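Local coordinates for SusD-like protein BACOVA_02651 (Bacteroides ovatus, PDB 5E75) that binds polysaccharide at the bacterial cell surface and probably captures xyloglucan before its transport into the periplasm, at residues V272-G284 against A327-D339. Numbering follows the deposited sequence.
Sequences VTGGVNCWSSYNG and ASPIKKGVPGGPD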
ATOM      1  N   VAL A 272       3.624 -23.111   7.064  1.00 12.48           N
ATOM      2  CA  VAL A 272       4.220 -21.806   7.390  1.00 11.47           C
ATOM      3  C   VAL A 272       3.355 -20.979   8.340  1.00 13.90           C
ATOM      4  O   VAL A 272       3.562 -19.779   8.488  1.00 13.83           O
ATOM      5  CB  VAL A 272       4.580 -20.981   6.117  1.00 12.23           C
ATOM      6  CG1 VAL A 272       5.658 -21.715   5.322  1.00 10.10           C
ATOM      7  CG2 VAL A 272       3.347 -20.697   5.258  1.00 11.31           C
ATOM      8  N   THR A 273       2.395 -21.629   8.995  1.00 11.60           N
ATOM      9  CA  THR A 273       1.568 -20.966   9.996  1.00 11.75           C
ATOM     10  C   THR A 273       1.525 -21.734  11.317  1.00 12.13           C
ATOM     11  O   THR A 273       0.687 -21.443  12.168  1.00 13.51           O
ATOM     12  CB  THR A 273       0.110 -20.842   9.537  1.00 11.90           C
ATOM     13  OG1 THR A 273      -0.423 -22.166   9.417  1.00 12.10           O
ATOM     14  CG2 THR A 273      -0.011 -20.104   8.217  1.00 12.74           C
ATOM     15  N   GLY A 274       2.413 -22.707  11.489  1.00 14.81           N
ATOM     16  CA  GLY A 274       2.426 -23.490  12.717  1.00 15.04           C
ATOM     17  C   GLY A 274       1.157 -24.302  12.922  1.00 17.24           C
ATOM     18  O   GLY A 274       0.773 -24.601  14.065  1.00 17.92           O
ATOM     19  N   GLY A 275       0.482 -24.636  11.830  1.00 14.23           N
ATOM     20  CA  GLY A 275      -0.736 -25.424  11.898  1.00 15.04           C
ATOM     21  C   GLY A 275      -2.026 -24.624  11.875  1.00 14.04           C
ATOM     22  O   GLY A 275      -3.111 -25.188  11.817  1.00 14.56           O
ATOM     23  N   VAL A 276      -1.924 -23.298  11.926  1.00 13.45           N
ATOM     24  CA  VAL A 276      -3.098 -22.433  11.882  1.00 13.45           C
ATOM     25  C   VAL A 276      -3.764 -22.492  10.494  1.00 12.95           C
ATOM     26  O   VAL A 276      -3.081 -22.431   9.470  1.00 12.50           O
ATOM     27  CB  VAL A 276      -2.689 -20.987  12.237  1.00 14.24           C
ATOM     28  CG1 VAL A 276      -3.776 -19.986  11.850  1.00 14.57           C
ATOM     29  CG2 VAL A 276      -2.354 -20.891  13.725  1.00 14.08           C
ATOM     30  N   ASN A 277      -5.090 -22.588  10.457  1.00 13.19           N
ATOM     31  CA  ASN A 277      -5.832 -22.743   9.213  1.00 14.82           C
ATOM     32  C   ASN A 277      -5.579 -21.589   8.251  1.00 13.30           C
ATOM     33  O   ASN A 277      -5.531 -20.429   8.664  1.00 14.42           O
ATOM     34  CB  ASN A 277      -7.331 -22.858   9.489  1.00 18.11           C
ATOM     35  CG  ASN A 277      -7.686 -24.117  10.251  1.00 22.72           C
ATOM     36  OD1 ASN A 277      -7.080 -25.173  10.061  1.00 28.76           O
ATOM     37  ND2 ASN A 277      -8.672 -24.009  11.129  1.00 24.54           N
ATOM     38  N   CYS A 278      -5.429 -21.921   6.971  1.00 13.27           N
ATOM     39  CA  CYS A 278      -5.189 -20.918   5.926  1.00 14.27           C
ATOM     40  C   CYS A 278      -5.591 -21.520   4.592  1.00 13.50           C
ATOM     41  O   CYS A 278      -5.818 -22.729   4.511  1.00 16.08           O
ATOM     42  CB  CYS A 278      -3.729 -20.481   5.935  1.00 13.10           C
ATOM     43  SG  CYS A 278      -2.578 -21.805   5.668  1.00 14.54           S
ATOM     44  N   TRP A 279      -5.674 -20.705   3.540  1.00 15.15           N
ATOM     45  CA  TRP A 279      -6.241 -21.170   2.280  1.00 14.77           C
ATOM     46  C   TRP A 279      -5.831 -20.333   1.057  1.00 14.58           C
ATOM     47  O   TRP A 279      -6.532 -20.312   0.051  1.00 16.60           O
ATOM     48  CB  TRP A 279      -7.767 -21.195   2.396  1.00 17.42           C
ATOM     49  CG  TRP A 279      -8.346 -19.931   2.986  1.00 20.30           C
ATOM     50  CD1 TRP A 279      -8.560 -18.744   2.345  1.00 20.47           C
ATOM     51  CD2 TRP A 279      -8.796 -19.746   4.337  1.00 20.78           C
ATOM     52  NE1 TRP A 279      -9.113 -17.828   3.218  1.00 22.60           N
ATOM     53  CE2 TRP A 279      -9.262 -18.416   4.445  1.00 21.00           C
ATOM     54  CE3 TRP A 279      -8.839 -20.573   5.463  1.00 21.42           C
ATOM     55  CZ2 TRP A 279      -9.782 -17.900   5.646  1.00 19.43           C
ATOM     56  CZ3 TRP A 279      -9.341 -20.057   6.649  1.00 21.21           C
ATOM     57  CH2 TRP A 279      -9.809 -18.734   6.729  1.00 22.62           C
ATOM     58  N   SER A 280      -4.689 -19.663   1.117  1.00 13.47           N
ATOM     59  CA  SER A 280      -4.307 -18.795  -0.001  1.00 13.01           C
ATOM     60  C   SER A 280      -3.953 -19.576  -1.249  1.00 12.88           C
ATOM     61  O   SER A 280      -3.210 -20.553  -1.180  1.00 13.82           O
ATOM     62  CB  SER A 280      -3.101 -17.935   0.365  1.00 11.50           C
ATOM     63  OG  SER A 280      -2.871 -16.956  -0.641  1.00 12.08           O
ATOM     64  N   SER A 281      -4.448 -19.107  -2.390  1.00 12.24           N
ATOM     65  CA  SER A 281      -3.989 -19.598  -3.682  1.00 14.43           C
ATOM     66  C   SER A 281      -3.272 -18.502  -4.491  1.00 11.27           C
ATOM     67  O   SER A 281      -3.035 -18.648  -5.685  1.00 12.86           O
ATOM     68  CB  SER A 281      -5.154 -20.181  -4.481  1.00 16.03           C
ATOM     69  OG  SER A 281      -6.155 -19.218  -4.723  1.00 15.33           O
ATOM     70  N   TYR A 282      -2.932 -17.387  -3.847  1.00 10.05           N
ATOM     71  CA  TYR A 282      -2.136 -16.367  -4.523  1.00 11.30           C
ATOM     72  C   TYR A 282      -0.715 -16.843  -4.804  1.00 11.06           C
ATOM     73  O   TYR A 282      -0.080 -17.513  -3.983  1.00 12.31           O
ATOM     74  CB  TYR A 282      -2.043 -15.086  -3.687  1.00 10.91           C
ATOM     75  CG  TYR A 282      -3.347 -14.353  -3.500  1.00 11.28           C
ATOM     76  CD1 TYR A 282      -4.142 -13.995  -4.577  1.00 12.21           C
ATOM     77  CD2 TYR A 282      -3.784 -14.024  -2.232  1.00 11.90           C
ATOM     78  CE1 TYR A 282      -5.333 -13.315  -4.383  1.00 14.98           C
ATOM     79  CE2 TYR A 282      -4.977 -13.354  -2.030  1.00 12.93           C
ATOM     80  CZ  TYR A 282      -5.735 -13.002  -3.108  1.00 15.31           C
ATOM     81  OH  TYR A 282      -6.926 -12.334  -2.891  1.00 20.38           O
ATOM     82  N   ASN A 283      -0.205 -16.456  -5.963  1.00 10.30           N
ATOM     83  CA  ASN A 283       1.215 -16.598  -6.262  1.00  9.75           C
ATOM     84  C   ASN A 283       1.755 -15.318  -6.874  1.00  9.61           C
ATOM     85  O   ASN A 283       1.069 -14.687  -7.686  1.00 10.18           O
ATOM     86  CB  ASN A 283       1.452 -17.740  -7.252  1.00 11.21           C
ATOM     87  CG  ASN A 283       1.202 -19.083  -6.647  1.00 13.31           C
ATOM     88  OD1 ASN A 283       2.015 -19.583  -5.881  1.00 11.06           O
ATOM     89  ND2 ASN A 283       0.071 -19.685  -6.997  1.00 16.01           N
ATOM     90  N   GLY A 284       2.983 -14.947  -6.521  1.00  9.43           N
ATOM     91  CA  GLY A 284       3.655 -13.831  -7.168  1.00  9.87           C
ATOM     92  C   GLY A 284       3.597 -14.022  -8.677  1.00  9.20           C
ATOM     93  O   GLY A 284       3.788 -15.144  -9.175  1.00 10.69           O
ATOM     94  N   ALA A 327       5.869 -23.207  -6.957  1.00 11.71           N
ATOM     95  CA  ALA A 327       5.076 -22.015  -7.235  1.00 11.81           C
ATOM     96  C   ALA A 327       5.724 -20.787  -6.573  1.00 11.07           C
ATOM     97  O   ALA A 327       6.949 -20.728  -6.427  1.00 12.72           O
ATOM     98  CB  ALA A 327       3.659 -22.237  -6.789  1.00 12.32           C
ATOM     99  N   SER A 328       4.923 -19.791  -6.204  1.00 10.25           N
ATOM    100  CA  SER A 328       5.473 -18.539  -5.702  1.00 10.28           C
ATOM    101  C   SER A 328       4.535 -17.920  -4.658  1.00 10.17           C
ATOM    102  O   SER A 328       4.145 -16.755  -4.769  1.00  9.80           O
ATOM    103  CB  SER A 328       5.763 -17.581  -6.865  1.00  9.82           C
ATOM    104  OG  SER A 328       4.663 -17.492  -7.748  1.00 10.11           O
ATOM    105  N   PRO A 329       4.170 -18.687  -3.624  1.00  9.15           N
ATOM    106  CA  PRO A 329       3.217 -18.149  -2.654  1.00 10.10           C
ATOM    107  C   PRO A 329       3.785 -16.966  -1.862  1.00  9.43           C
ATOM    108  O   PRO A 329       5.000 -16.734  -1.789  1.00  9.14           O
ATOM    109  CB  PRO A 329       2.917 -19.357  -1.761  1.00  9.56           C
ATOM    110  CG  PRO A 329       4.116 -20.276  -1.890  1.00 11.05           C
ATOM    111  CD  PRO A 329       4.607 -20.063  -3.292  1.00  8.75           C
ATOM    112  N   ILE A 330       2.873 -16.223  -1.260  1.00  9.72           N
ATOM    113  CA  ILE A 330       3.216 -15.005  -0.550  1.00  9.15           C
ATOM    114  C   ILE A 330       4.042 -15.317   0.712  1.00  9.11           C
ATOM    115  O   ILE A 330       3.672 -16.177   1.515  1.00 10.12           O
ATOM    116  CB  ILE A 330       1.935 -14.224  -0.181  1.00  9.52           C
ATOM    117  CG1 ILE A 330       1.151 -13.802  -1.435  1.00 10.60           C
ATOM    118  CG2 ILE A 330       2.265 -13.013   0.683  1.00  9.47           C
ATOM    119  CD1 ILE A 330      -0.259 -13.347  -1.145  1.00 13.29           C
ATOM    120  N   LYS A 331       5.135 -14.578   0.905  1.00  8.93           N
ATOM    121  CA  LYS A 331       5.871 -14.560   2.170  1.00  8.08           C
ATOM    122  C   LYS A 331       5.589 -13.301   2.990  1.00  9.21           C
ATOM    123  O   LYS A 331       5.420 -13.372   4.203  1.00  9.35           O
ATOM    124  CB  LYS A 331       7.383 -14.703   1.945  1.00 10.20           C
ATOM    125  CG  LYS A 331       8.248 -14.424   3.211  1.00  9.27           C
ATOM    126  CD  LYS A 331       8.008 -15.416   4.337  1.00  9.78           C
ATOM    127  CE  LYS A 331       8.501 -14.880   5.678  1.00 11.74           C
ATOM    128  NZ  LYS A 331       7.637 -13.773   6.157  1.00 10.90           N
ATOM    129  N   LYS A 332       5.546 -12.136   2.354  1.00  8.40           N
ATOM    130  CA  LYS A 332       5.285 -10.901   3.080  1.00  8.76           C
ATOM    131  C   LYS A 332       3.860 -10.843   3.595  1.00  7.99           C
ATOM    132  O   LYS A 332       2.920 -10.900   2.814  1.00  9.83           O
ATOM    133  CB  LYS A 332       5.564  -9.698   2.199  1.00  8.13           C
ATOM    134  CG  LYS A 332       5.543  -8.389   2.968  1.00  9.27           C
ATOM    135  CD  LYS A 332       5.885  -7.173   2.096  1.00  9.26           C
ATOM    136  CE  LYS A 332       7.312  -7.181   1.581  1.00  8.62           C
ATOM    137  NZ  LYS A 332       7.567  -5.996   0.682  1.00  9.21           N
ATOM    138  N   GLY A 333       3.706 -10.719   4.914  1.00  8.48           N
ATOM    139  CA  GLY A 333       2.405 -10.836   5.555  1.00  9.69           C
ATOM    140  C   GLY A 333       2.141 -12.217   6.139  1.00  8.74           C
ATOM    141  O   GLY A 333       1.080 -12.441   6.728  1.00 10.22           O
ATOM    142  N   VAL A 334       3.096 -13.131   5.991  1.00  9.20           N
ATOM    143  CA  VAL A 334       2.983 -14.505   6.478  1.00  9.24           C
ATOM    144  C   VAL A 334       4.141 -14.659   7.465  1.00  9.36           C
ATOM    145  O   VAL A 334       5.267 -14.992   7.083  1.00 10.49           O
ATOM    146  CB  VAL A 334       3.072 -15.490   5.292  1.00  9.12           C
ATOM    147  CG1 VAL A 334       3.076 -16.944   5.777  1.00 11.09           C
ATOM    148  CG2 VAL A 334       1.920 -15.257   4.356  1.00  9.65           C
ATOM    149  N   PRO A 335       3.882 -14.387   8.749  1.00 11.01           N
ATOM    150  CA  PRO A 335       4.975 -14.238   9.716  1.00 11.20           C
ATOM    151  C   PRO A 335       5.411 -15.535  10.397  1.00 10.99           C
ATOM    152  O   PRO A 335       6.265 -15.505  11.295  1.00 10.60           O
ATOM    153  CB  PRO A 335       4.378 -13.281  10.739  1.00 12.91           C
ATOM    154  CG  PRO A 335       2.943 -13.650  10.770  1.00 12.89           C
ATOM    155  CD  PRO A 335       2.591 -13.968   9.327  1.00 11.49           C
ATOM    156  N   GLY A 336       4.836 -16.653   9.972  1.00 10.31           N
ATOM    157  CA  GLY A 336       5.142 -17.935  10.578  1.00 11.32           C
ATOM    158  C   GLY A 336       4.089 -18.366  11.580  1.00 11.36           C
ATOM    159  O   GLY A 336       2.971 -17.841  11.617  1.00 11.21           O
ATOM    160  N   GLY A 337       4.451 -19.348  12.397  1.00 11.52           N
ATOM    161  CA  GLY A 337       3.551 -19.854  13.413  1.00 11.98           C
ATOM    162  C   GLY A 337       3.580 -19.041  14.692  1.00 12.15           C
ATOM    163  O   GLY A 337       4.380 -18.120  14.862  1.00 12.94           O
ATOM    164  N   PRO A 338       2.692 -19.387  15.618  1.00 11.36           N
ATOM    165  CA  PRO A 338       2.618 -18.696  16.904  1.00 13.22           C
ATOM    166  C   PRO A 338       3.971 -18.585  17.620  1.00 12.43           C
ATOM    167  O   PRO A 338       4.233 -17.564  18.262  1.00 14.28           O
ATOM    168  CB  PRO A 338       1.667 -19.579  17.704  1.00 15.57           C
ATOM    169  CG  PRO A 338       0.818 -20.241  16.689  1.00 16.01           C
ATOM    170  CD  PRO A 338       1.685 -20.456  15.495  1.00 15.15           C
ATOM    171  N   ASP A 339       4.819 -19.601  17.506  1.00 13.19           N
ATOM    172  CA  ASP A 339       6.080 -19.607  18.231  1.00 15.40           C
ATOM    173  C   ASP A 339       7.267 -19.087  17.460  1.00 17.13           C
ATOM    174  O   ASP A 339       8.380 -19.142  17.968  1.00 16.04           O
ATOM    175  CB  ASP A 339       6.429 -21.015  18.682  1.00 20.24           C
ATOM    176  CG  ASP A 339       5.390 -21.603  19.567  1.00 26.63           C
ATOM    177  OD1 ASP A 339       4.729 -20.844  20.301  1.00 26.97           O
ATOM    178  OD2 ASP A 339       5.250 -22.829  19.513  1.00 28.44           O
TER
HETATM  179  O   HOH W   1       2.193 -17.310   8.971  1.00 12.35           O
HETATM  180  O   HOH W   2       0.081 -17.220  -1.219  1.00 11.42           O
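Ser-328 grips Asn-283 and Gly-284 with three hydrogen bonds. Its carbonyl O takes the N-H of Gly-284 at 2.8 Å, and its OG returns a bond to Gly-284 O (2.9 Å) in the plane of that carbonyl, on a lone pair; a chi1 of 48° turns OG toward Gly-284. The third bond runs from Ser-328 N to the amide oxygen OD1 of Asn-283, 2.9 Å away; the donor stands above the amide plane, and the CB of Ala-327 lies against the same oxygen. Next along, a water bridges the segments, accepting from Ile-330 N and lying within bonding distance of Tyr-282 O and Ser-280 OG. Ser-280 OG, which is also hydrogen-bonded to the backbone O of Asp-265, takes the N-H of Tyr-282 in an ST turn.

Two largely irregular segments of the SusD-family fold are joined here: 283-284 pairs antiparallel with strand 51-52, while 327-339 belongs to the long loop between strands 321-322 and 355-359. Their other meeting point is the type I' turn from Thr-273 to Val-276, closed by Val-276 N bonding to Thr-273 O and braced by Thr-273 OG1, which donates to Val-276 O at 2.7 Å. A second water links Val-272 O to Gly-336 O, and the same Val-272 carbonyl receives a CA-H...O contact from Gly-336. Glycines let the backbones close up: the CA atoms of Gly-274 and Gly-337 are 3.9 Å apart.

Ile-330 runs alongside Tyr-282, its CD1 3.6 Å from the tyrosine CB, and also touches Leu-266 of helix 263-266. Val-272 CG2 meets Val-334 CG1 at 3.8 Å, while Pro-338 lays its CD against Thr-273 O.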